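Local atomic coordinates of microcin B17-processing protein McbB (Escherichia coli str. K-12 substr. MG1655, PDB entry 6GRH), a protein that is needed to convert the inactive precursor of the peptide antibiotic microcin B17 into its active form. Residues B[182-185]-B[189-192]; B[193-198]-B[290-295]; B[154-159]-B[166-171]; B[250-255]-B[279-284]. All coordinates share one frame; numbering follows the deposited sequence. Where two conformers were deposited one is given.

Contact 1 (B[182-185]-B[189-192]); sequences GVYS and GTPC. With ZN (zinc ion), chain F.
Tyr-184 lies across the turn that leads into Cys-192. Its CB passes 3.8 Å from Pro-191 O, and CG, swung anti to the backbone N (chi1 177°), rests 3.7 Å from Cys-192 CA. Further out, CD1 presents the ring edge to Thr-190 O at 3.1 Å, the oxygen lying near the ring plane, with CE1 beside the same atom. Cys-192 CB takes one ring face in a CH-pi contact, 3.6 Å from the centroid and almost on the ring normal. Beyond it, Cys-192 SG stands higher above this face and binds the zinc ion at 2.3 Å. The phenol OH ends in a hydrogen bond to Glu-161. Next to the ring, Thr-190 OG1 reaches across to two backbone groups of 182-185, donating to Val-183 O at 2.7 Å and accepting from Ser-185 N at 2.9 Å in a fairly straight bond (165°). Two waters bridge Pro-191 O, one to Gly-182 O and the other to Val-183 O. The whole turn spans the step from strand 177-180 to helix 193-204, whose N-cap position is Cys-192; Val-183 packs on strand 167-174 and helix 236-254, and the Tyr-184 backbone bonds to Phe-168.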
loop_
_atom_site.group_PDB
_atom_site.type_symbol
_atom_site.label_atom_id
_atom_site.label_comp_id
_atom_site.label_asym_id
_atom_site.label_seq_id
_atom_site.Cartn_x
_atom_site.Cartn_y
_atom_site.Cartn_z
ATOM N N GLY B 182 8.350 2.695 -15.878
ATOM C CA GLY B 182 9.542 1.895 -15.691
ATOM C C GLY B 182 10.079 1.419 -17.028
ATOM O O GLY B 182 9.375 1.409 -18.033
ATOM N N VAL B 183 11.311 0.960 -17.019
ATOM C CA VAL B 183 11.929 0.501 -18.234
ATOM C C VAL B 183 11.288 -0.822 -18.598
ATOM O O VAL B 183 11.268 -1.742 -17.786
ATOM C CB VAL B 183 13.437 0.295 -18.062
ATOM C CG1 VAL B 183 14.019 -0.272 -19.358
ATOM C CG2 VAL B 183 14.127 1.600 -17.713
ATOM N N TYR B 184 10.735 -0.890 -19.800
ATOM C CA TYR B 184 10.270 -2.118 -20.415
ATOM C C TYR B 184 11.349 -2.794 -21.264
ATOM O O TYR B 184 11.657 -2.347 -22.370
ATOM C CB TYR B 184 9.027 -1.831 -21.275
ATOM C CG TYR B 184 8.523 -3.040 -22.017
ATOM C CD1 TYR B 184 8.479 -4.313 -21.413
ATOM C CD2 TYR B 184 8.083 -2.927 -23.327
ATOM C CE1 TYR B 184 8.038 -5.434 -22.116
ATOM C CE2 TYR B 184 7.636 -4.029 -24.040
ATOM C CZ TYR B 184 7.607 -5.270 -23.443
ATOM O OH TYR B 184 7.176 -6.319 -24.192
ATOM N N SER B 185 11.888 -3.894 -20.748
ATOM C CA SER B 185 12.930 -4.672 -21.402
ATOM C C SER B 185 12.418 -6.088 -21.568
ATOM O O SER B 185 12.277 -6.809 -20.570
ATOM C CB SER B 185 14.193 -4.687 -20.565
ATOM O OG SER B 185 15.108 -5.685 -21.020
ATOM N N GLY B 189 12.388 -9.071 -18.722
ATOM C CA GLY B 189 11.047 -9.497 -18.320
ATOM C C GLY B 189 10.252 -8.492 -17.490
ATOM O O GLY B 189 9.383 -8.898 -16.719
ATOM N N THR B 190 10.549 -7.195 -17.643
ATOM C CA THR B 190 9.922 -6.138 -16.844
ATOM C C THR B 190 8.590 -5.670 -17.469
ATOM O O THR B 190 8.383 -5.851 -18.675
ATOM C CB THR B 190 10.835 -4.907 -16.690
ATOM O OG1 THR B 190 11.215 -4.419 -17.968
ATOM C CG2 THR B 190 12.089 -5.245 -15.903
ATOM N N PRO B 191 7.690 -5.072 -16.650
ATOM C CA PRO B 191 6.368 -4.685 -17.144
ATOM C C PRO B 191 6.384 -3.584 -18.175
ATOM O O PRO B 191 7.140 -2.646 -18.063
ATOM C CB PRO B 191 5.632 -4.200 -15.882
ATOM C CG PRO B 191 6.332 -4.862 -14.752
ATOM C CD PRO B 191 7.779 -4.885 -15.188
ATOM N N CYS B 192 5.466 -3.713 -19.123
ATOM C CA CYS B 192 5.335 -2.818 -20.232
ATOM C C CYS B 192 4.465 -1.609 -19.889
ATOM O O CYS B 192 3.990 -1.475 -18.774
ATOM C CB CYS B 192 4.771 -3.610 -21.408
ATOM S SG CYS B 192 2.974 -3.807 -21.401
HETATM ZN ZN ZN F . 2.389 -5.447 -19.857
HETATM O O HOH W 1 7.060 0.111 -19.091
HETATM O O HOH W 2 9.030 -1.795 -16.113
#

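Contact 2 (B[193-198]-B[290-295]); sequences HFCHIE and CSCLER. With ZN (zinc ion), chain F.
Cys-195, Cys-290 and Cys-292 converge on one zinc ion, their sulfurs arriving from different directions. Cys-195 SG leaves the first turn of helix 193-204 anti to its carbonyl carbon (chi1 -67°) and reaches the metal at 2.3 Å. The other two come from the C-terminal tail, where two different chi1 settings aim both sulfurs at the metal: Cys-290 SG stands anti to its N (chi1 -166°), whereas Cys-292 SG is tucked between its N and carbonyl carbon. Cys-290 SG and Cys-292 SG each lie 2.3 Å from the zinc ion. Side chains therefore meet mainly through sulfur: Cys-195 SG is 3.6 Å from Cys-292 SG and 3.9 Å from Cys-290 CB, while Phe-194 CB flanks Cys-290 SG at 4.2 Å. Cys-290 SG also accepts a hydrogen bond from Cys-292 N at 3.5 Å, which probably offsets part of the negative charge on that sulfur. Further on, Glu-294 forms salt bridges with Lys-21 of the McbD chain and Arg-252 of the McbC chain. With Cys-192 as fourth ligand, the arrangement is a Cys4 zinc site built from a CxxC pair at a helix start and a CxC pair, pinning the C-terminal tail to the helix.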
loop_
_atom_site.group_PDB
_atom_site.type_symbol
_atom_site.label_atom_id
_atom_site.label_comp_id
_atom_site.label_asym_id
_atom_site.label_seq_id
_atom_site.Cartn_x
_atom_site.Cartn_y
_atom_site.Cartn_z
ATOM N N HIS B 193 4.317 -0.705 -20.842
ATOM C CA HIS B 193 3.444 0.453 -20.684
ATOM C C HIS B 193 2.018 0.134 -20.221
ATOM O O HIS B 193 1.454 0.834 -19.381
ATOM C CB HIS B 193 3.305 1.171 -21.994
ATOM C CG HIS B 193 2.250 2.213 -21.985
ATOM N ND1 HIS B 193 2.358 3.364 -21.240
ATOM C CD2 HIS B 193 1.066 2.286 -22.639
ATOM C CE1 HIS B 193 1.273 4.099 -21.432
ATOM N NE2 HIS B 193 0.477 3.474 -22.280
ATOM N N PHE B 194 1.430 -0.904 -20.797
ATOM C CA PHE B 194 0.029 -1.245 -20.500
ATOM C C PHE B 194 -0.102 -1.738 -19.050
ATOM O O PHE B 194 -1.076 -1.424 -18.364
ATOM C CB PHE B 194 -0.537 -2.178 -21.580
ATOM C CG PHE B 194 -0.600 -1.517 -22.919
ATOM C CD1 PHE B 194 -1.523 -0.497 -23.151
ATOM C CD2 PHE B 194 0.335 -1.808 -23.902
ATOM C CE1 PHE B 194 -1.533 0.189 -24.349
ATOM C CE2 PHE B 194 0.311 -1.149 -25.126
ATOM C CZ PHE B 194 -0.615 -0.144 -25.348
ATOM N N CYS B 195 0.935 -2.418 -18.553
ATOM C CA CYS B 195 1.013 -2.743 -17.142
ATOM C C CYS B 195 0.959 -1.495 -16.252
ATOM O O CYS B 195 0.313 -1.517 -15.191
ATOM C CB CYS B 195 2.256 -3.585 -16.830
ATOM S SG CYS B 195 2.223 -5.240 -17.533
ATOM N N HIS B 196 1.621 -0.422 -16.689
ATOM C CA HIS B 196 1.680 0.839 -15.957
ATOM C C HIS B 196 0.366 1.598 -15.998
ATOM O O HIS B 196 -0.193 1.987 -14.919
ATOM C CB HIS B 196 2.833 1.723 -16.461
ATOM C CG HIS B 196 4.166 1.255 -15.994
ATOM N ND1 HIS B 196 4.841 0.214 -16.589
ATOM C CD2 HIS B 196 4.913 1.629 -14.924
ATOM C CE1 HIS B 196 5.970 0.000 -15.940
ATOM N NE2 HIS B 196 6.033 0.838 -14.919
ATOM N N ILE B 197 -0.149 1.803 -17.203
ATOM C CA ILE B 197 -1.315 2.662 -17.384
ATOM C C ILE B 197 -2.556 2.063 -16.688
ATOM O O ILE B 197 -3.354 2.791 -16.120
ATOM C CB ILE B 197 -1.555 2.963 -18.874
ATOM C CG1 ILE B 197 -2.393 4.230 -19.039
ATOM C CG2 ILE B 197 -2.207 1.791 -19.572
ATOM C CD1 ILE B 197 -2.175 4.881 -20.378
ATOM N N GLU B 198 -2.658 0.736 -16.666
ATOM C CA GLU B 198 -3.721 0.046 -15.918
ATOM C C GLU B 198 -3.579 0.201 -14.399
ATOM O O GLU B 198 -4.576 0.340 -13.691
ATOM C CB GLU B 198 -3.782 -1.433 -16.313
ATOM C CG GLU B 198 -4.253 -1.609 -17.764
ATOM C CD GLU B 198 -5.682 -1.131 -18.016
ATOM O OE1 GLU B 198 -6.491 -1.185 -17.059
ATOM O OE2 GLU B 198 -5.989 -0.735 -19.175
ATOM N N CYS B 290 -2.490 -8.408 -19.183
ATOM C CA CYS B 290 -1.525 -8.004 -20.203
ATOM C C CYS B 290 -0.810 -9.209 -20.778
ATOM O O CYS B 290 -0.473 -10.119 -20.060
ATOM C CB CYS B 290 -0.477 -7.069 -19.618
ATOM S SG CYS B 290 0.485 -6.231 -20.895
ATOM N N SER B 291 -0.502 -9.166 -22.058
ATOM C CA SER B 291 0.235 -10.258 -22.709
ATOM C C SER B 291 1.741 -9.984 -22.912
ATOM O O SER B 291 2.406 -10.788 -23.576
ATOM C CB SER B 291 -0.412 -10.496 -24.061
ATOM O OG SER B 291 -0.377 -9.248 -24.749
ATOM N N CYS B 292 2.296 -8.920 -22.320
ATOM C CA CYS B 292 3.728 -8.619 -22.524
ATOM C C CYS B 292 4.660 -9.767 -22.104
ATOM O O CYS B 292 5.640 -10.056 -22.765
ATOM C CB CYS B 292 4.166 -7.301 -21.872
ATOM S SG CYS B 292 3.950 -7.143 -20.083
ATOM N N LEU B 293 4.311 -10.433 -21.008
ATOM C CA LEU B 293 5.059 -11.581 -20.496
ATOM C C LEU B 293 5.095 -12.779 -21.430
ATOM O O LEU B 293 6.037 -13.571 -21.392
ATOM C CB LEU B 293 4.405 -12.066 -19.204
ATOM C CG LEU B 293 4.742 -11.195 -18.021
ATOM C CD1 LEU B 293 3.946 -11.657 -16.824
ATOM C CD2 LEU B 293 6.240 -11.264 -17.783
ATOM N N GLU B 294 4.037 -12.926 -22.217
ATOM C CA GLU B 294 3.870 -14.079 -23.089
ATOM C C GLU B 294 4.606 -13.904 -24.418
ATOM O O GLU B 294 4.827 -14.884 -25.104
ATOM C CB GLU B 294 2.388 -14.336 -23.336
ATOM C CG GLU B 294 1.608 -14.472 -22.036
ATOM C CD GLU B 294 0.146 -14.866 -22.223
ATOM O OE1 GLU B 294 -0.481 -14.507 -23.258
ATOM O OE2 GLU B 294 -0.374 -15.569 -21.306
ATOM N N ARG B 295 4.970 -12.675 -24.775
ATOM C CA ARG B 295 5.620 -12.425 -26.063
ATOM C C ARG B 295 7.093 -12.848 -26.075
ATOM O O ARG B 295 7.764 -12.934 -25.047
ATOM C CB ARG B 295 5.428 -10.960 -26.502
ATOM C CG ARG B 295 3.965 -10.685 -26.856
ATOM C CD ARG B 295 3.765 -9.536 -27.826
ATOM N NE ARG B 295 4.045 -8.276 -27.161
ATOM C CZ ARG B 295 3.213 -7.619 -26.337
ATOM N NH1 ARG B 295 2.010 -8.103 -26.035
ATOM N NH2 ARG B 295 3.601 -6.459 -25.798
ATOM O OXT ARG B 295 7.643 -13.169 -27.136
HETATM ZN ZN ZN F . 2.389 -5.447 -19.857
#

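Contact 3 (B[154-159]-B[166-171]); sequences KRIYSK and VAFIQS
Ile-156 meets Phe-168 through one branch. Its CG2, placed anti to the backbone N (chi1 -63° to CG1), touches Phe-168 CE2 at 3.8 Å from the edge of that ring, near its plane, while the longer CG1-CD1 arm leads away from the strand. Next along the helix, Tyr-157 carries most of the contact. Its CB does not point straight at the strand, but with CG beside the backbone N (chi1 -76°) the ring comes nearer and turns an edge to the face of Phe-168. The pair is edge-to-face, with centroids 4.8 Å apart and planes at 66°; CD1 sits over the centre of the Phe-168 ring, and CE1 approaches Phe-168 CG at 3.6 Å. Here helix 150-160 is the crossover of a beta-alpha-beta unit between strands 139-144 and 167-174, parallel neighbours in the mixed sheet, and the helix segment runs antiparallel to the second strand with axes 10.6 Å apart. At the ring's far end, Tyr-157 OH donates to Gln-170 OE1 at 2.7 Å. The bend of the glutamine chain at chi2 brings its amide up to the phenol, which lies well above the carbonyl plane and away from a lone pair. The same hydroxyl is hydrogen-bonded to His-193 N at the start of helix 193-204, and Gln-170 NE2 is hydrogen-bonded to Asp-181.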
loop_
_atom_site.group_PDB
_atom_site.type_symbol
_atom_site.label_atom_id
_atom_site.label_comp_id
_atom_site.label_asym_id
_atom_site.label_seq_id
_atom_site.Cartn_x
_atom_site.Cartn_y
_atom_site.Cartn_z
ATOM N N LYS B 154 1.261 0.763 -29.163
ATOM C CA LYS B 154 1.142 -0.558 -29.753
ATOM C C LYS B 154 1.933 -0.685 -31.066
ATOM O O LYS B 154 2.591 -1.695 -31.288
ATOM C CB LYS B 154 -0.336 -0.871 -29.971
ATOM C CG LYS B 154 -0.663 -2.219 -30.566
ATOM C CD LYS B 154 -2.190 -2.380 -30.548
ATOM C CE LYS B 154 -2.644 -3.618 -31.280
ATOM N NZ LYS B 154 -2.579 -4.779 -30.346
ATOM N N ARG B 155 1.871 0.347 -31.901
ATOM C CA ARG B 155 2.665 0.399 -33.137
ATOM C C ARG B 155 4.184 0.304 -32.862
ATOM O O ARG B 155 4.898 -0.441 -33.535
ATOM C CB ARG B 155 2.362 1.694 -33.891
ATOM C CG ARG B 155 3.180 1.910 -35.164
ATOM C CD ARG B 155 3.157 3.368 -35.577
ATOM N NE ARG B 155 4.114 3.682 -36.648
ATOM C CZ ARG B 155 4.537 4.911 -36.954
ATOM N NH1 ARG B 155 4.103 5.976 -36.276
ATOM N NH2 ARG B 155 5.414 5.084 -37.945
ATOM N N ILE B 156 4.666 1.076 -31.889
ATOM C CA ILE B 156 6.091 1.090 -31.544
ATOM C C ILE B 156 6.545 -0.278 -30.989
ATOM O O ILE B 156 7.620 -0.811 -31.358
ATOM C CB ILE B 156 6.428 2.261 -30.570
ATOM C CG1 ILE B 156 6.166 3.632 -31.217
ATOM C CG2 ILE B 156 7.873 2.191 -30.106
ATOM C CD1 ILE B 156 6.900 3.868 -32.532
ATOM N N TYR B 157 5.737 -0.860 -30.107
ATOM C CA TYR B 157 6.026 -2.209 -29.619
ATOM C C TYR B 157 6.032 -3.233 -30.760
ATOM O O TYR B 157 6.925 -4.080 -30.824
ATOM C CB TYR B 157 5.047 -2.628 -28.524
ATOM C CG TYR B 157 5.268 -2.018 -27.134
ATOM C CD1 TYR B 157 6.329 -1.131 -26.838
ATOM C CD2 TYR B 157 4.400 -2.353 -26.095
ATOM C CE1 TYR B 157 6.497 -0.605 -25.550
ATOM C CE2 TYR B 157 4.560 -1.827 -24.826
ATOM C CZ TYR B 157 5.608 -0.966 -24.546
ATOM O OH TYR B 157 5.755 -0.495 -23.266
ATOM N N SER B 158 5.033 -3.152 -31.641
ATOM C CA SER B 158 4.887 -4.080 -32.740
ATOM C C SER B 158 6.112 -4.050 -33.657
ATOM O O SER B 158 6.613 -5.078 -34.043
ATOM C CB SER B 158 3.617 -3.745 -33.508
ATOM O OG SER B 158 3.445 -4.623 -34.561
ATOM N N LYS B 159 6.609 -2.855 -33.943
ATOM C CA LYS B 159 7.813 -2.690 -34.760
ATOM C C LYS B 159 9.120 -3.122 -34.078
ATOM O O LYS B 159 9.962 -3.752 -34.712
ATOM C CB LYS B 159 7.932 -1.238 -35.202
ATOM C CG LYS B 159 6.850 -0.833 -36.183
ATOM C CD LYS B 159 6.779 0.674 -36.419
ATOM C CE LYS B 159 8.103 1.265 -36.873
ATOM N NZ LYS B 159 8.712 0.527 -38.017
ATOM N N VAL B 166 16.709 -4.473 -27.114
ATOM C CA VAL B 166 15.900 -3.259 -27.049
ATOM C C VAL B 166 15.335 -3.077 -25.641
ATOM O O VAL B 166 15.217 -4.042 -24.887
ATOM C CB VAL B 166 14.741 -3.322 -28.061
ATOM C CG1 VAL B 166 13.661 -4.323 -27.654
ATOM C CG2 VAL B 166 14.133 -1.964 -28.309
ATOM N N ALA B 167 15.038 -1.841 -25.289
ATOM C CA ALA B 167 14.188 -1.519 -24.154
ATOM C C ALA B 167 13.419 -0.247 -24.489
ATOM O O ALA B 167 13.794 0.494 -25.390
ATOM C CB ALA B 167 14.990 -1.347 -22.872
ATOM N N PHE B 168 12.333 -0.024 -23.762
ATOM C CA PHE B 168 11.465 1.116 -23.981
ATOM C C PHE B 168 11.217 1.842 -22.680
ATOM O O PHE B 168 11.115 1.198 -21.604
ATOM C CB PHE B 168 10.085 0.688 -24.499
ATOM C CG PHE B 168 10.114 -0.172 -25.726
ATOM C CD1 PHE B 168 10.371 -1.540 -25.631
ATOM C CD2 PHE B 168 9.861 0.370 -26.955
ATOM C CE1 PHE B 168 10.369 -2.352 -26.751
ATOM C CE2 PHE B 168 9.849 -0.424 -28.088
ATOM C CZ PHE B 168 10.095 -1.791 -27.983
ATOM N N ILE B 169 11.052 3.162 -22.799
ATOM C CA ILE B 169 10.493 3.994 -21.737
ATOM C C ILE B 169 9.419 4.791 -22.419
ATOM O O ILE B 169 9.584 5.157 -23.574
ATOM C CB ILE B 169 11.550 4.931 -21.130
ATOM C CG1 ILE B 169 12.520 4.085 -20.320
ATOM C CG2 ILE B 169 10.907 5.995 -20.232
ATOM C CD1 ILE B 169 13.803 4.777 -19.968
ATOM N N GLN B 170 8.304 4.983 -21.733
ATOM C CA GLN B 170 7.194 5.758 -22.244
ATOM C C GLN B 170 6.887 6.861 -21.284
ATOM O O GLN B 170 6.830 6.619 -20.066
ATOM C CB GLN B 170 5.929 4.913 -22.412
ATOM C CG GLN B 170 6.055 3.670 -23.266
ATOM C CD GLN B 170 6.718 2.474 -22.593
ATOM O OE1 GLN B 170 7.372 1.687 -23.268
ATOM N NE2 GLN B 170 6.503 2.290 -21.313
ATOM N N SER B 171 6.620 8.045 -21.818
ATOM C CA SER B 171 6.216 9.179 -20.994
ATOM C C SER B 171 5.022 9.907 -21.603
ATOM O O SER B 171 4.842 9.949 -22.803
ATOM C CB SER B 171 7.407 10.113 -20.717
ATOM O OG SER B 171 7.879 10.730 -21.888
#

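Contact 4 (B[250-255]-B[279-284]); sequences LQELTG and LCKEPV
In the helix turn that carries Glu-252 toward Lys-281, Leu-250 O is gripped by two donors of a single residue: Thr-254 N at 2.8 Å and Thr-254 OG1 at 2.9 Å. The hydroxyl comes from above the carbonyl plane rather than along a lone pair, the threonine side chain folding back onto its own helix. Gly-255 N continues the pattern by bonding to Gln-251 O at 2.8 Å. Across the contact the meeting is confined to two long side chains. Glu-252 leaves the helix with CG beside the backbone N (chi1 -74°) and runs extended from there; Lys-281 reaches out from strand 279-282 in the same extended form, from the opposite direction. Their charged ends form a salt bridge in which Glu-252 OE2 lies 3.5 Å from Lys-281 NZ. Glu-252 OE1 is further from Lys-281 NZ, at 4.1 Å. The carboxylate has a second cation, because OE1 is salt-bridged to Arg-249 one helix turn earlier. Lys-281 was modelled in two conformers; the distance is that of one of them, so the pairing is less certain than a single position would make it. Around the contact, the Lys-281 side chain also touches Val-270 on the adjacent strand 269-273, and the carbonyls of Glu-252 and Gly-255 accept hydrogen bonds from Arg-41 of the McbC chain. The backbones stay far apart: Glu-252 CA and Lys-281 CA, the nearest pair, are 13.5 Å from each other. Such a long ion pair between partly exposed side chains implies an electrostatic link, without a hydrogen bond, between helix 236-254 and the last strand of the sheet in this chain.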
loop_
_atom_site.group_PDB
_atom_site.type_symbol
_atom_site.label_atom_id
_atom_site.label_comp_id
_atom_site.label_asym_id
_atom_site.label_seq_id
_atom_site.Cartn_x
_atom_site.Cartn_y
_atom_site.Cartn_z
ATOM N N LEU B 250 17.202 9.674 -18.273
ATOM C CA LEU B 250 18.154 9.133 -19.236
ATOM C C LEU B 250 19.558 9.121 -18.685
ATOM O O LEU B 250 20.324 8.168 -18.904
ATOM C CB LEU B 250 18.134 9.923 -20.555
ATOM C CG LEU B 250 17.114 9.532 -21.618
ATOM C CD1 LEU B 250 17.163 10.544 -22.747
ATOM C CD2 LEU B 250 17.326 8.108 -22.128
ATOM N N GLN B 251 19.908 10.206 -17.987
ATOM C CA GLN B 251 21.207 10.317 -17.343
ATOM C C GLN B 251 21.431 9.203 -16.324
ATOM O O GLN B 251 22.492 8.560 -16.355
ATOM C CB GLN B 251 21.385 11.697 -16.747
ATOM C CG GLN B 251 22.744 11.927 -16.118
ATOM C CD GLN B 251 22.988 13.376 -15.758
ATOM O OE1 GLN B 251 22.120 14.240 -15.936
ATOM N NE2 GLN B 251 24.205 13.668 -15.342
ATOM N N GLU B 252 20.418 8.919 -15.484
ATOM C CA GLU B 252 20.507 7.832 -14.524
ATOM C C GLU B 252 20.802 6.503 -15.181
ATOM O O GLU B 252 21.601 5.720 -14.673
ATOM C CB GLU B 252 19.195 7.635 -13.744
ATOM C CG GLU B 252 18.909 8.672 -12.709
ATOM C CD GLU B 252 17.467 8.606 -12.170
ATOM O OE1 GLU B 252 16.740 7.619 -12.430
ATOM O OE2 GLU B 252 17.075 9.575 -11.482
ATOM N N LEU B 253 20.125 6.253 -16.291
ATOM C CA LEU B 253 20.170 4.961 -16.977
ATOM C C LEU B 253 21.388 4.775 -17.873
ATOM O O LEU B 253 21.965 3.687 -17.873
ATOM C CB LEU B 253 18.905 4.751 -17.823
ATOM C CG LEU B 253 17.609 4.582 -16.997
ATOM C CD1 LEU B 253 16.397 4.780 -17.887
ATOM C CD2 LEU B 253 17.562 3.227 -16.329
ATOM N N THR B 254 21.752 5.814 -18.623
ATOM C CA THR B 254 22.776 5.714 -19.677
ATOM C C THR B 254 23.849 6.793 -19.643
ATOM O O THR B 254 24.772 6.737 -20.443
ATOM C CB THR B 254 22.145 5.785 -21.102
ATOM O OG1 THR B 254 21.539 7.083 -21.312
ATOM C CG2 THR B 254 21.108 4.694 -21.287
ATOM N N GLY B 255 23.723 7.795 -18.782
ATOM C CA GLY B 255 24.611 8.949 -18.864
ATOM C C GLY B 255 25.618 9.000 -17.720
ATOM O O GLY B 255 25.940 7.987 -17.078
ATOM N N LEU B 279 7.636 14.170 -6.704
ATOM C CA LEU B 279 7.852 12.948 -7.446
ATOM C C LEU B 279 7.583 11.731 -6.614
ATOM O O LEU B 279 7.831 11.754 -5.418
ATOM C CB LEU B 279 9.304 12.825 -7.914
ATOM C CG LEU B 279 9.605 13.342 -9.296
ATOM C CD1 LEU B 279 9.174 14.786 -9.463
ATOM C CD2 LEU B 279 11.114 13.182 -9.504
ATOM N N CYS B 280 7.080 10.666 -7.245
ATOM C CA CYS B 280 6.877 9.376 -6.587
ATOM C C CYS B 280 7.352 8.262 -7.497
ATOM O O CYS B 280 6.858 8.118 -8.615
ATOM C CB CYS B 280 5.407 9.155 -6.227
ATOM S SG CYS B 280 5.062 7.510 -5.548
ATOM N N LYS B 281 8.326 7.507 -7.002
ATOM C CA LYS B 281 8.967 6.426 -7.736
ATOM C C LYS B 281 8.518 5.075 -7.176
ATOM O O LYS B 281 8.731 4.793 -5.991
ATOM C CB LYS B 281 10.490 6.572 -7.637
ATOM C CG LYS B 281 11.005 7.916 -8.112
ATOM C CD LYS B 281 12.521 8.002 -8.058
ATOM C CE LYS B 281 13.026 9.067 -9.022
ATOM N NZ LYS B 281 14.486 8.960 -9.260
ATOM N N GLU B 282 7.931 4.239 -8.036
ATOM C CA GLU B 282 7.130 3.086 -7.633
ATOM C C GLU B 282 7.284 1.941 -8.634
ATOM O O GLU B 282 7.092 2.156 -9.813
ATOM C CB GLU B 282 5.639 3.507 -7.553
ATOM C CG GLU B 282 4.715 2.495 -6.898
ATOM C CD GLU B 282 3.285 3.005 -6.648
ATOM O OE1 GLU B 282 2.937 4.134 -7.070
ATOM O OE2 GLU B 282 2.484 2.270 -6.006
ATOM N N PRO B 283 7.603 0.720 -8.153
ATOM C CA PRO B 283 7.628 -0.423 -9.066
ATOM C C PRO B 283 6.201 -0.911 -9.280
ATOM O O PRO B 283 5.465 -1.014 -8.317
ATOM C CB PRO B 283 8.470 -1.449 -8.308
ATOM C CG PRO B 283 8.227 -1.139 -6.842
ATOM C CD PRO B 283 7.823 0.309 -6.748
ATOM N N VAL B 284 5.793 -1.164 -10.515
ATOM C CA VAL B 284 4.446 -1.708 -10.764
ATOM C C VAL B 284 4.551 -3.202 -11.049
ATOM O O VAL B 284 5.542 -3.658 -11.573
ATOM C CB VAL B 284 3.688 -0.969 -11.892
ATOM C CG1 VAL B 284 3.834 0.545 -11.726
ATOM C CG2 VAL B 284 4.125 -1.425 -13.262
#

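Overall arrangement
Contacts 1, 2 and 3 are buried and lie on the same side of the chain's centre, their own centres 9 to 11 Å apart; contact 4 is a surface contact nearer the middle of the chain. Contacts 1 and 2 share the zinc ion and draw on metal bonds, while contact 3, made of aromatic packing with one buried hydrogen bond, flanks them: its Tyr-157 touches both Tyr-184 and Cys-192. Contacts 3 and 4 reach the same mixed sheet, at an inner strand and an outermost one respectively, and meet where Ile-169 packs on Leu-253. Val-284 links contact 4 to the metal region by touching Pro-191 and His-196.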